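Local coordinates for protein protease (Helicobacter pylori, PDB 5EUF) that probably cleaves the cytoplasmic domain of human junctional adhesion molecule A as a zinc-dependent M16 peptidase, weakening the gastric epithelial barrier, at residues B[40-45]-B[225-230]; B[46-51]-B[176-181]; B[269-274]-B[389-394]. One frame throughout, in Å; residues are numbered along the deposited sequence.

Overall arrangement
Interactions 1 and 2 draw on one loop, between strand 30-37 and the zinc-binding helix 51-58, and their centres are 13 Å apart. Interaction 1 sets its first part against the connection between the two sheets, a surface contact of an arginine and a proline; interaction 2 sets its later part against helix 176-186, partly buried, with a salt bridge beside an isoleucine pair. Glu-44 joins them by a probable hydrogen bond to Gly-50, and both touch the second subunit. Interaction 3 is buried and lies across the chain's centre from interaction 2, about 39 Å between centres; there helix 266-276 meets helix 387-392 and the turn after it, chiefly through apolar side chains.

Interaction 1: residues B[40-45]-B[225-230]; sequences GSRNEV and PTPYMK
With chi1 at 87°, Arg-42 carries its CG between the backbone N and the carbonyl carbon, and from there the chain runs extended to NE, far enough for the guanidinium to reach Pro-227. The two side chains cross at about a right angle. One face of the guanidinium lies against the proline CG, which is 3.3 Å from NH1 and 3.6 Å from NH2 of Arg-42. A flat, wide group laid on a compact ring makes van der Waals contact through its face while its N-H groups remain able to point outward, and NH1 does so in a salt bridge to Asp-307. Pro-227 suits its place because its ring is rigid and its CB points toward the loop. In the two-halved M16 fold, 225-230 belongs to the connection between the first sheet and the second, and 40-45 to the loop that leads into helix 51-58, which bears the inverted zinc motif His-x-x-Glu-His. Asp-307 belongs to the second half, so this salt bridge ties the loop of the first half to it. Asn-43 meets the proline more loosely, its ND2 4.2 Å from CD of Pro-227. Its amide is steadied from behind: Gly-40 N donates to Asn-43 OD1 over 2.9 Å, in the carbonyl plane and on a lone pair, with an N-H...O angle of 145°. Beyond the proline, the OH of Tyr-228 is hydrogen-bonded to Gly-47 O of the second subunit.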
ATOM      1  N   GLY B  40      13.266   4.937  -9.636  1.00 20.26           N
ATOM      2  CA  GLY B  40      11.915   4.960 -10.159  1.00 18.77           C
ATOM      3  C   GLY B  40      10.920   5.003  -9.021  1.00 25.17           C
ATOM      4  O   GLY B  40      11.272   5.340  -7.891  1.00 22.34           O
ATOM      5  N   SER B  41       9.674   4.653  -9.317  1.00 29.02           N
ATOM      6  CA  SER B  41       8.637   4.625  -8.299  1.00 21.19           C
ATOM      7  C   SER B  41       8.858   3.454  -7.348  1.00 30.59           C
ATOM      8  O   SER B  41       8.292   3.419  -6.255  1.00 26.93           O
ATOM      9  CB  SER B  41       7.254   4.536  -8.944  1.00 32.99           C
ATOM     10  OG  SER B  41       7.111   3.335  -9.683  1.00 42.26           O
ATOM     11  N   ARG B  42       9.687   2.501  -7.768  1.00 28.72           N
ATOM     12  CA  ARG B  42       9.962   1.317  -6.960  1.00 31.15           C
ATOM     13  C   ARG B  42      10.868   1.661  -5.780  1.00 32.50           C
ATOM     14  O   ARG B  42      10.990   0.889  -4.829  1.00 38.94           O
ATOM     15  CB  ARG B  42      10.598   0.213  -7.808  1.00 30.83           C
ATOM     16  CG  ARG B  42      12.106   0.307  -7.897  1.00 48.27           C
ATOM     17  CD  ARG B  42      12.710  -0.857  -8.661  1.00 42.65           C
ATOM     18  NE  ARG B  42      14.084  -1.092  -8.235  1.00 35.36           N
ATOM     19  CZ  ARG B  42      14.444  -2.066  -7.410  1.00 40.09           C
ATOM     20  NH1 ARG B  42      13.531  -2.904  -6.943  1.00 47.36           N
ATOM     21  NH2 ARG B  42      15.716  -2.210  -7.058  1.00 50.76           N
ATOM     22  N   ASN B  43      11.501   2.826  -5.851  1.00 29.09           N
ATOM     23  CA  ASN B  43      12.357   3.297  -4.771  1.00 25.07           C
ATOM     24  C   ASN B  43      11.621   4.266  -3.855  1.00 17.76           C
ATOM     25  O   ASN B  43      12.229   4.927  -3.013  1.00 28.58           O
ATOM     26  CB  ASN B  43      13.610   3.960  -5.338  1.00 21.32           C
ATOM     27  CG  ASN B  43      14.355   3.065  -6.303  1.00 28.16           C
ATOM     28  OD1 ASN B  43      14.168   3.148  -7.519  1.00 36.40           O
ATOM     29  ND2 ASN B  43      15.207   2.199  -5.767  1.00 28.02           N
ATOM     30  N   GLU B  44      10.306   4.350  -4.025  1.00 22.13           N
ATOM     31  CA  GLU B  44       9.482   5.224  -3.198  1.00 25.38           C
ATOM     32  C   GLU B  44       8.776   4.440  -2.101  1.00 30.56           C
ATOM     33  O   GLU B  44       8.885   3.214  -2.024  1.00 36.17           O
ATOM     34  CB  GLU B  44       8.447   5.958  -4.053  1.00 12.74           C
ATOM     35  CG  GLU B  44       9.036   6.778  -5.184  1.00 23.12           C
ATOM     36  CD  GLU B  44       7.967   7.352  -6.087  1.00 32.91           C
ATOM     37  OE1 GLU B  44       6.791   6.961  -5.926  1.00 14.74           O
ATOM     38  OE2 GLU B  44       8.297   8.193  -6.953  1.00 48.91           O
ATOM     39  N   VAL B  45       8.054   5.163  -1.253  1.00 27.25           N
ATOM     40  CA  VAL B  45       7.294   4.569  -0.159  1.00 28.53           C
ATOM     41  C   VAL B  45       5.930   5.246  -0.081  1.00 25.53           C
ATOM     42  O   VAL B  45       5.836   6.465  -0.239  1.00 14.76           O
ATOM     43  CB  VAL B  45       8.032   4.714   1.192  1.00 25.16           C
ATOM     44  CG1 VAL B  45       7.188   4.159   2.318  1.00 30.61           C
ATOM     45  CG2 VAL B  45       9.380   4.010   1.149  1.00 24.95           C
ATOM     46  N   PRO B 225      20.269   2.289  -0.670  1.00 42.35           N
ATOM     47  CA  PRO B 225      19.291   1.387  -0.048  1.00 34.15           C
ATOM     48  C   PRO B 225      18.484   0.588  -1.071  1.00 32.64           C
ATOM     49  O   PRO B 225      17.879   1.166  -1.976  1.00 36.59           O
ATOM     50  CB  PRO B 225      18.382   2.342   0.734  1.00 25.40           C
ATOM     51  CG  PRO B 225      19.237   3.527   1.017  1.00 32.27           C
ATOM     52  CD  PRO B 225      20.130   3.674  -0.184  1.00 44.28           C
ATOM     53  N   THR B 226      18.489  -0.733  -0.922  1.00 30.83           N
ATOM     54  CA  THR B 226      17.749  -1.622  -1.810  1.00 30.40           C
ATOM     55  C   THR B 226      16.382  -1.952  -1.222  1.00 43.25           C
ATOM     56  O   THR B 226      16.297  -2.398  -0.076  1.00 44.53           O
ATOM     57  CB  THR B 226      18.518  -2.935  -2.064  1.00 41.90           C
ATOM     58  OG1 THR B 226      19.814  -2.641  -2.601  1.00 59.16           O
ATOM     59  CG2 THR B 226      17.759  -3.827  -3.036  1.00 56.12           C
ATOM     60  N   PRO B 227      15.308  -1.731  -2.001  1.00 39.53           N
ATOM     61  CA  PRO B 227      13.947  -2.050  -1.550  1.00 34.35           C
ATOM     62  C   PRO B 227      13.825  -3.509  -1.114  1.00 27.93           C
ATOM     63  O   PRO B 227      14.380  -4.399  -1.760  1.00 29.96           O
ATOM     64  CB  PRO B 227      13.082  -1.761  -2.786  1.00 15.66           C
ATOM     65  CG  PRO B 227      14.033  -1.716  -3.932  1.00 20.31           C
ATOM     66  CD  PRO B 227      15.318  -1.201  -3.373  1.00 23.16           C
ATOM     67  N   TYR B 228      13.111  -3.740  -0.019  1.00 25.19           N
ATOM     68  CA  TYR B 228      13.037  -5.066   0.584  1.00 31.52           C
ATOM     69  C   TYR B 228      11.610  -5.608   0.611  1.00 26.16           C
ATOM     70  O   TYR B 228      11.369  -6.726   1.064  1.00 29.72           O
ATOM     71  CB  TYR B 228      13.606  -5.026   2.004  1.00 25.38           C
ATOM     72  CG  TYR B 228      13.012  -3.931   2.862  1.00 38.38           C
ATOM     73  CD1 TYR B 228      11.867  -4.156   3.616  1.00 48.99           C
ATOM     74  CD2 TYR B 228      13.592  -2.670   2.913  1.00 36.87           C
ATOM     75  CE1 TYR B 228      11.317  -3.157   4.400  1.00 39.56           C
ATOM     76  CE2 TYR B 228      13.049  -1.665   3.693  1.00 42.55           C
ATOM     77  CZ  TYR B 228      11.912  -1.914   4.435  1.00 34.63           C
ATOM     78  OH  TYR B 228      11.368  -0.917   5.212  1.00 27.44           O
HETATM   79  N   MSE B 229      10.669  -4.810   0.121  1.00 25.06           N
HETATM   80  CA  MSE B 229       9.260  -5.177   0.154  1.00 16.94           C
HETATM   81  C   MSE B 229       8.866  -6.048  -1.032  1.00 21.68           C
HETATM   82  O   MSE B 229       8.251  -5.573  -1.988  1.00 19.26           O
HETATM   83  CB  MSE B 229       8.390  -3.919   0.194  1.00 43.42           C
HETATM   84  CG  MSE B 229       8.581  -3.074   1.445  1.00 17.35           C
HETATM   85 SE   MSE B 229       8.920  -1.199   1.057  0.79 83.41          SE
HETATM   86  CE  MSE B 229      10.540  -1.402  -0.008  1.00 27.36           C
ATOM     87  N   LYS B 230       9.214  -7.329  -0.965  1.00 16.78           N
ATOM     88  CA  LYS B 230       8.892  -8.251  -2.048  1.00 16.36           C
ATOM     89  C   LYS B 230       7.427  -8.662  -2.009  1.00 16.22           C
ATOM     90  O   LYS B 230       6.908  -9.052  -0.963  1.00 36.04           O
ATOM     91  CB  LYS B 230       9.780  -9.496  -1.988  1.00 17.11           C
ATOM     92  CG  LYS B 230       9.510 -10.478  -3.118  1.00 37.85           C
ATOM     93  CD  LYS B 230      10.472 -11.653  -3.098  1.00 47.30           C
ATOM     94  CE  LYS B 230      10.243 -12.565  -4.295  1.00 48.18           C
ATOM     95  NZ  LYS B 230      11.149 -13.750  -4.281  1.00 56.68           N
TER

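Interaction 2: residues B[46-51]-B[176-181]; sequences MGKSGI and LKDIKK
Asp-178, in the first turn of helix 176-186, is where the helix first meets the loop, through a salt bridge to Lys-48. NZ of Lys-48 lies 2.8 Å from OD2 of Asp-178, on the syn side of that oxygen but 34° out of the carboxylate plane. The lysine gets there by bending at chi2 (-63°) and then running straight, so that it crosses the aspartate at about a right angle and its CE also passes OD2, at 3.2 Å. Thr-175, just before the helix, is hydrogen-bonded to the same oxygen and helps to fix the carboxylate; an acidic group so near a helix N-terminus is probably favoured by the helix dipole as well. The loop that carries Lys-48 leads into the M16 zinc helix 51-58, for which Gly-50, with a positive phi of 81°, is the N-cap residue. One step further along, Ile-179 turns to apolar company: its CG1 packs against CG2 of Ile-51 at 4.2 Å. Isoleucine, wholly apolar and branched at CB, suits a buried position between the loop and the helix, and Ile-179 goes on to touch Met-54, Leu-55 and Leu-58 of the helix that bears His-53 and His-57.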
HETATM    1  N   MSE B  46       4.876   4.465   0.153  1.00 25.67           N
HETATM    2  CA  MSE B  46       3.527   5.022   0.191  1.00 25.35           C
HETATM    3  C   MSE B  46       3.390   6.056   1.306  1.00 24.48           C
HETATM    4  O   MSE B  46       3.712   5.793   2.463  1.00 25.28           O
HETATM    5  CB  MSE B  46       2.485   3.918   0.360  1.00 15.73           C
HETATM    6  CG  MSE B  46       1.071   4.376   0.035  1.00 16.31           C
HETATM    7 SE   MSE B  46      -0.200   2.907  -0.155  0.52 25.99          SE
HETATM    8  CE  MSE B  46      -0.080   2.176   1.647  1.00 63.18           C
ATOM      9  N   GLY B  47       2.908   7.236   0.937  1.00 23.97           N
ATOM     10  CA  GLY B  47       2.914   8.379   1.828  1.00 24.74           C
ATOM     11  C   GLY B  47       3.839   9.432   1.250  1.00 30.03           C
ATOM     12  O   GLY B  47       3.645  10.631   1.451  1.00 39.38           O
ATOM     13  N   LYS B  48       4.848   8.965   0.520  1.00 38.91           N
ATOM     14  CA  LYS B  48       5.814   9.835  -0.142  1.00 35.88           C
ATOM     15  C   LYS B  48       6.075   9.358  -1.570  1.00 34.94           C
ATOM     16  O   LYS B  48       7.222   9.294  -2.013  1.00 14.52           O
ATOM     17  CB  LYS B  48       7.126   9.881   0.646  1.00 21.55           C
ATOM     18  CG  LYS B  48       6.997  10.422   2.062  1.00 17.11           C
ATOM     19  CD  LYS B  48       6.530  11.865   2.056  1.00 21.86           C
ATOM     20  CE  LYS B  48       6.431  12.418   3.463  1.00 25.25           C
ATOM     21  NZ  LYS B  48       5.840  13.782   3.477  1.00 34.42           N
ATOM     22  N   SER B  49       5.003   9.022  -2.286  1.00 38.24           N
ATOM     23  CA  SER B  49       5.117   8.481  -3.637  1.00 26.07           C
ATOM     24  C   SER B  49       5.033   9.567  -4.704  1.00 27.33           C
ATOM     25  O   SER B  49       4.552  10.671  -4.444  1.00 27.93           O
ATOM     26  CB  SER B  49       4.030   7.440  -3.889  1.00 18.39           C
ATOM     27  OG  SER B  49       2.762   8.060  -4.001  1.00 22.03           O
ATOM     28  N   GLY B  50       5.503   9.243  -5.905  1.00 25.13           N
ATOM     29  CA  GLY B  50       5.501  10.179  -7.015  1.00 26.19           C
ATOM     30  C   GLY B  50       6.661  11.157  -6.986  1.00 31.13           C
ATOM     31  O   GLY B  50       6.741  12.056  -7.823  1.00 36.07           O
ATOM     32  N   ILE B  51       7.562  10.986  -6.022  1.00 34.87           N
ATOM     33  CA  ILE B  51       8.685  11.902  -5.849  1.00 30.78           C
ATOM     34  C   ILE B  51       9.714  11.741  -6.964  1.00 30.01           C
ATOM     35  O   ILE B  51      10.261  12.725  -7.464  1.00 35.96           O
ATOM     36  CB  ILE B  51       9.371  11.698  -4.481  1.00 33.19           C
ATOM     37  CG1 ILE B  51       8.417  12.085  -3.349  1.00 35.51           C
ATOM     38  CG2 ILE B  51      10.646  12.520  -4.383  1.00 26.44           C
ATOM     39  CD1 ILE B  51       9.066  12.105  -1.982  1.00 32.64           C
ATOM     40  N   LEU B 176       9.891  20.121   0.804  1.00 55.38           N
ATOM     41  CA  LEU B 176      11.152  20.389   0.126  1.00 47.20           C
ATOM     42  C   LEU B 176      12.253  19.496   0.688  1.00 55.80           C
ATOM     43  O   LEU B 176      13.130  19.038  -0.045  1.00 62.14           O
ATOM     44  CB  LEU B 176      11.533  21.864   0.267  1.00 35.54           C
ATOM     45  CG  LEU B 176      12.798  22.314  -0.465  1.00 38.41           C
ATOM     46  CD1 LEU B 176      12.655  22.096  -1.964  1.00 38.51           C
ATOM     47  CD2 LEU B 176      13.101  23.773  -0.155  1.00 49.31           C
ATOM     48  N   LYS B 177      12.189  19.243   1.993  1.00 50.74           N
ATOM     49  CA  LYS B 177      13.151  18.375   2.660  1.00 32.08           C
ATOM     50  C   LYS B 177      13.058  16.950   2.121  1.00 33.43           C
ATOM     51  O   LYS B 177      14.080  16.302   1.896  1.00 39.64           O
ATOM     52  CB  LYS B 177      12.926  18.389   4.174  1.00 36.88           C
ATOM     53  CG  LYS B 177      13.978  17.635   4.978  1.00 51.20           C
ATOM     54  CD  LYS B 177      13.700  17.730   6.475  1.00 70.84           C
ATOM     55  CE  LYS B 177      14.658  16.867   7.286  1.00 70.12           C
ATOM     56  NZ  LYS B 177      14.297  16.836   8.736  1.00 59.47           N
ATOM     57  N   ASP B 178      11.833  16.473   1.911  1.00 38.11           N
ATOM     58  CA  ASP B 178      11.604  15.132   1.374  1.00 38.77           C
ATOM     59  C   ASP B 178      12.282  14.953   0.027  1.00 40.96           C
ATOM     60  O   ASP B 178      12.953  13.952  -0.223  1.00 40.20           O
ATOM     61  CB  ASP B 178      10.107  14.850   1.229  1.00 31.26           C
ATOM     62  CG  ASP B 178       9.431  14.585   2.555  1.00 40.95           C
ATOM     63  OD1 ASP B 178      10.075  13.990   3.446  1.00 52.28           O
ATOM     64  OD2 ASP B 178       8.254  14.973   2.704  1.00 40.76           O
ATOM     65  N   ILE B 179      12.100  15.945  -0.835  1.00 49.54           N
ATOM     66  CA  ILE B 179      12.616  15.902  -2.194  1.00 37.89           C
ATOM     67  C   ILE B 179      14.135  16.058  -2.229  1.00 31.24           C
ATOM     68  O   ILE B 179      14.817  15.375  -2.995  1.00 24.94           O
ATOM     69  CB  ILE B 179      11.943  16.983  -3.052  1.00 27.27           C
ATOM     70  CG1 ILE B 179      10.485  16.597  -3.299  1.00 20.90           C
ATOM     71  CG2 ILE B 179      12.680  17.180  -4.367  1.00 24.66           C
ATOM     72  CD1 ILE B 179       9.804  17.435  -4.333  1.00 51.33           C
ATOM     73  N   LYS B 180      14.665  16.942  -1.389  1.00 32.75           N
ATOM     74  CA  LYS B 180      16.111  17.098  -1.285  1.00 39.08           C
ATOM     75  C   LYS B 180      16.758  15.804  -0.795  1.00 33.93           C
ATOM     76  O   LYS B 180      17.837  15.429  -1.252  1.00 47.25           O
ATOM     77  CB  LYS B 180      16.469  18.259  -0.355  1.00 24.67           C
ATOM     78  CG  LYS B 180      16.183  19.629  -0.942  1.00 26.88           C
ATOM     79  CD  LYS B 180      16.733  20.728  -0.055  1.00 44.47           C
ATOM     80  CE  LYS B 180      16.607  22.091  -0.708  1.00 46.98           C
ATOM     81  NZ  LYS B 180      17.198  23.156   0.151  1.00 55.73           N
ATOM     82  N   LYS B 181      16.087  15.119   0.127  1.00 27.15           N
ATOM     83  CA  LYS B 181      16.577  13.843   0.637  1.00 32.81           C
ATOM     84  C   LYS B 181      16.594  12.797  -0.468  1.00 33.20           C
ATOM     85  O   LYS B 181      17.595  12.108  -0.664  1.00 46.18           O
ATOM     86  CB  LYS B 181      15.723  13.366   1.807  1.00 29.61           C
TER

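Interaction 3: residues B[269-274]-B[389-394]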
ATOM      1  N   LEU B 269       7.446 -14.177 -23.612  1.00 34.49           N
ATOM      2  CA  LEU B 269       6.401 -13.248 -23.200  1.00 16.68           C
ATOM      3  C   LEU B 269       6.301 -12.078 -24.173  1.00 18.86           C
ATOM      4  O   LEU B 269       5.208 -11.679 -24.572  1.00 16.62           O
ATOM      5  CB  LEU B 269       6.672 -12.737 -21.787  1.00 15.87           C
ATOM      6  CG  LEU B 269       6.435 -13.729 -20.651  1.00 18.79           C
ATOM      7  CD1 LEU B 269       7.093 -13.243 -19.370  1.00 15.42           C
ATOM      8  CD2 LEU B 269       4.947 -13.929 -20.443  1.00 16.02           C
ATOM      9  N   ASP B 270       7.451 -11.533 -24.553  1.00 16.51           N
ATOM     10  CA  ASP B 270       7.504 -10.498 -25.576  1.00 19.37           C
ATOM     11  C   ASP B 270       6.871 -11.004 -26.870  1.00 21.52           C
ATOM     12  O   ASP B 270       6.095 -10.295 -27.511  1.00 17.69           O
ATOM     13  CB  ASP B 270       8.949 -10.052 -25.821  1.00 16.98           C
ATOM     14  CG  ASP B 270       9.514  -9.244 -24.667  1.00 27.77           C
ATOM     15  OD1 ASP B 270       8.886  -9.220 -23.589  1.00 42.67           O
ATOM     16  OD2 ASP B 270      10.590  -8.633 -24.834  1.00 37.27           O
ATOM     17  N   ALA B 271       7.192 -12.242 -27.234  1.00 18.30           N
ATOM     18  CA  ALA B 271       6.642 -12.853 -28.438  1.00 28.75           C
ATOM     19  C   ALA B 271       5.136 -13.080 -28.316  1.00 30.99           C
ATOM     20  O   ALA B 271       4.402 -12.948 -29.295  1.00 26.68           O
ATOM     21  CB  ALA B 271       7.352 -14.163 -28.739  1.00 20.26           C
ATOM     22  N   LEU B 272       4.682 -13.426 -27.114  1.00 31.99           N
ATOM     23  CA  LEU B 272       3.256 -13.633 -26.876  1.00 30.42           C
ATOM     24  C   LEU B 272       2.473 -12.333 -27.050  1.00 32.28           C
ATOM     25  O   LEU B 272       1.370 -12.334 -27.596  1.00 27.76           O
ATOM     26  CB  LEU B 272       3.017 -14.208 -25.477  1.00 27.32           C
ATOM     27  CG  LEU B 272       3.078 -15.732 -25.342  1.00 27.44           C
ATOM     28  CD1 LEU B 272       2.923 -16.166 -23.891  1.00 18.78           C
ATOM     29  CD2 LEU B 272       2.012 -16.383 -26.209  1.00 30.11           C
ATOM     30  N   SER B 273       3.053 -11.228 -26.591  1.00 26.55           N
ATOM     31  CA  SER B 273       2.413  -9.924 -26.713  1.00 23.14           C
ATOM     32  C   SER B 273       2.361  -9.481 -28.171  1.00 24.10           C
ATOM     33  O   SER B 273       1.375  -8.893 -28.617  1.00 29.71           O
ATOM     34  CB  SER B 273       3.148  -8.882 -25.872  1.00 31.01           C
ATOM     35  OG  SER B 273       2.505  -7.622 -25.950  1.00 43.70           O
ATOM     36  N   LYS B 274       3.432  -9.767 -28.906  1.00 23.70           N
ATOM     37  CA  LYS B 274       3.483  -9.495 -30.339  1.00 25.98           C
ATOM     38  C   LYS B 274       2.353 -10.219 -31.066  1.00 25.05           C
ATOM     39  O   LYS B 274       1.777  -9.698 -32.020  1.00 38.47           O
ATOM     40  CB  LYS B 274       4.835  -9.920 -30.922  1.00 38.60           C
ATOM     41  CG  LYS B 274       5.814  -8.778 -31.173  1.00 45.48           C
ATOM     42  CD  LYS B 274       6.233  -8.092 -29.883  1.00 58.36           C
ATOM     43  CE  LYS B 274       7.130  -6.895 -30.164  1.00 50.20           C
ATOM     44  NZ  LYS B 274       6.450  -5.886 -31.025  1.00 44.62           N
ATOM     45  N   GLN B 389      18.773 -14.087 -31.082  1.00 37.33           N
ATOM     46  CA  GLN B 389      18.920 -15.516 -31.324  1.00 44.94           C
ATOM     47  C   GLN B 389      17.892 -16.311 -30.525  1.00 47.40           C
ATOM     48  O   GLN B 389      17.348 -17.300 -31.012  1.00 50.29           O
ATOM     49  CB  GLN B 389      20.336 -15.984 -30.979  1.00 57.47           C
ATOM     50  CG  GLN B 389      20.638 -17.406 -31.429  1.00 77.39           C
ATOM     51  CD  GLN B 389      20.488 -17.589 -32.932  1.00 86.61           C
ATOM     52  OE1 GLN B 389      20.787 -16.684 -33.712  1.00 91.46           O
ATOM     53  NE2 GLN B 389      20.017 -18.763 -33.344  1.00 78.23           N
ATOM     54  N   GLN B 390      17.620 -15.868 -29.302  1.00 43.46           N
ATOM     55  CA  GLN B 390      16.652 -16.547 -28.452  1.00 33.63           C
ATOM     56  C   GLN B 390      15.246 -16.406 -29.019  1.00 36.46           C
ATOM     57  O   GLN B 390      14.428 -17.324 -28.924  1.00 27.24           O
ATOM     58  CB  GLN B 390      16.706 -15.997 -27.024  1.00 24.09           C
ATOM     59  CG  GLN B 390      17.894 -16.491 -26.213  1.00 37.59           C
ATOM     60  CD  GLN B 390      17.821 -16.080 -24.752  1.00 59.39           C
ATOM     61  OE1 GLN B 390      16.745 -15.790 -24.228  1.00 65.23           O
ATOM     62  NE2 GLN B 390      18.971 -16.057 -24.088  1.00 65.86           N
ATOM     63  N   PHE B 391      14.977 -15.252 -29.619  1.00 31.99           N
ATOM     64  CA  PHE B 391      13.658 -14.965 -30.167  1.00 31.14           C
ATOM     65  C   PHE B 391      13.393 -15.799 -31.412  1.00 32.30           C
ATOM     66  O   PHE B 391      12.296 -16.326 -31.597  1.00 29.82           O
ATOM     67  CB  PHE B 391      13.530 -13.475 -30.490  1.00 27.32           C
ATOM     68  CG  PHE B 391      12.114 -13.013 -30.684  1.00 28.57           C
ATOM     69  CD1 PHE B 391      11.489 -13.141 -31.912  1.00 23.12           C
ATOM     70  CD2 PHE B 391      11.411 -12.435 -29.637  1.00 27.61           C
ATOM     71  CE1 PHE B 391      10.188 -12.711 -32.092  1.00 32.73           C
ATOM     72  CE2 PHE B 391      10.110 -12.002 -29.810  1.00 22.20           C
ATOM     73  CZ  PHE B 391       9.497 -12.141 -31.038  1.00 24.20           C
ATOM     74  N   LEU B 392      14.407 -15.919 -32.263  1.00 31.82           N
ATOM     75  CA  LEU B 392      14.260 -16.622 -33.532  1.00 38.40           C
ATOM     76  C   LEU B 392      14.326 -18.138 -33.361  1.00 37.70           C
ATOM     77  O   LEU B 392      14.025 -18.884 -34.291  1.00 47.50           O
ATOM     78  CB  LEU B 392      15.330 -16.156 -34.519  1.00 49.52           C
ATOM     79  CG  LEU B 392      15.315 -14.653 -34.811  1.00 54.32           C
ATOM     80  CD1 LEU B 392      16.405 -14.279 -35.803  1.00 51.93           C
ATOM     81  CD2 LEU B 392      13.946 -14.214 -35.314  1.00 55.70           C
ATOM     82  N   ASP B 393      14.722 -18.586 -32.175  1.00 39.95           N
ATOM     83  CA  ASP B 393      14.764 -20.013 -31.877  1.00 32.50           C
ATOM     84  C   ASP B 393      13.531 -20.442 -31.093  1.00 40.89           C
ATOM     85  O   ASP B 393      13.421 -21.595 -30.678  1.00 65.14           O
ATOM     86  CB  ASP B 393      16.030 -20.372 -31.097  1.00 27.81           C
ATOM     87  CG  ASP B 393      17.288 -20.227 -31.925  1.00 49.95           C
ATOM     88  OD1 ASP B 393      17.199 -20.324 -33.167  1.00 69.93           O
ATOM     89  OD2 ASP B 393      18.367 -20.018 -31.334  1.00 61.21           O
ATOM     90  N   LEU B 394      12.609 -19.509 -30.881  1.00 30.86           N
ATOM     91  CA  LEU B 394      11.370 -19.818 -30.183  1.00 36.24           C
ATOM     92  C   LEU B 394      10.513 -20.768 -31.007  1.00 35.79           C
ATOM     93  O   LEU B 394      10.276 -20.536 -32.190  1.00 32.24           O
ATOM     94  CB  LEU B 394      10.580 -18.542 -29.872  1.00 36.05           C
ATOM     95  CG  LEU B 394      11.058 -17.656 -28.720  1.00 28.69           C
ATOM     96  CD1 LEU B 394      10.339 -16.320 -28.746  1.00 21.67           C
ATOM     97  CD2 LEU B 394      10.837 -18.347 -27.387  1.00 24.63           C
TER
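Ala-271 presents its CB to Phe-391 and Leu-394 where two helices of the second, inactive-type M16 half come together. Helix 266-276 carries the alanine, with its Leu-269 and Ser-273 turned to Phe-311 of the sheet; helix 387-392 leads into the turn that supplies the leucine. The phenylalanine side chain starts out past the alanine rather than at it, but chi1 of -163° sets CG anti to the backbone N and swings the ring inward. Its far end, CE2 and CZ, then reaches Ala-271 CB, each at 3.7 Å, an oblique approach. CE2 also comes to the backbone of the preceding residue, so that Asp-270 C lies at the ring edge, near its plane, 4.5 Å away. A small alanine suits this position, since the ring end can come close to the helix backbone. OD2 of the Asp-270 carboxylate is hydrogen-bonded to Tyr-387 OH. A zinc ion lies about 4 Å from the side chain, a proximity rather than a coordination bond, and it is distinct from the zinc held by His-53 and Glu-133. Lys-351 NZ is hydrogen-bonded to the carbonyl oxygens of Leu-392 and Leu-394. Ile-350 and Gln-354 of helix 344-361 also touch Phe-391. Leu-394 CD1 touches both alanine and phenylalanine, 3.7 Å from Ala-271 CB and 4.1 Å above one face of the Phe-391 ring, offset toward the rim.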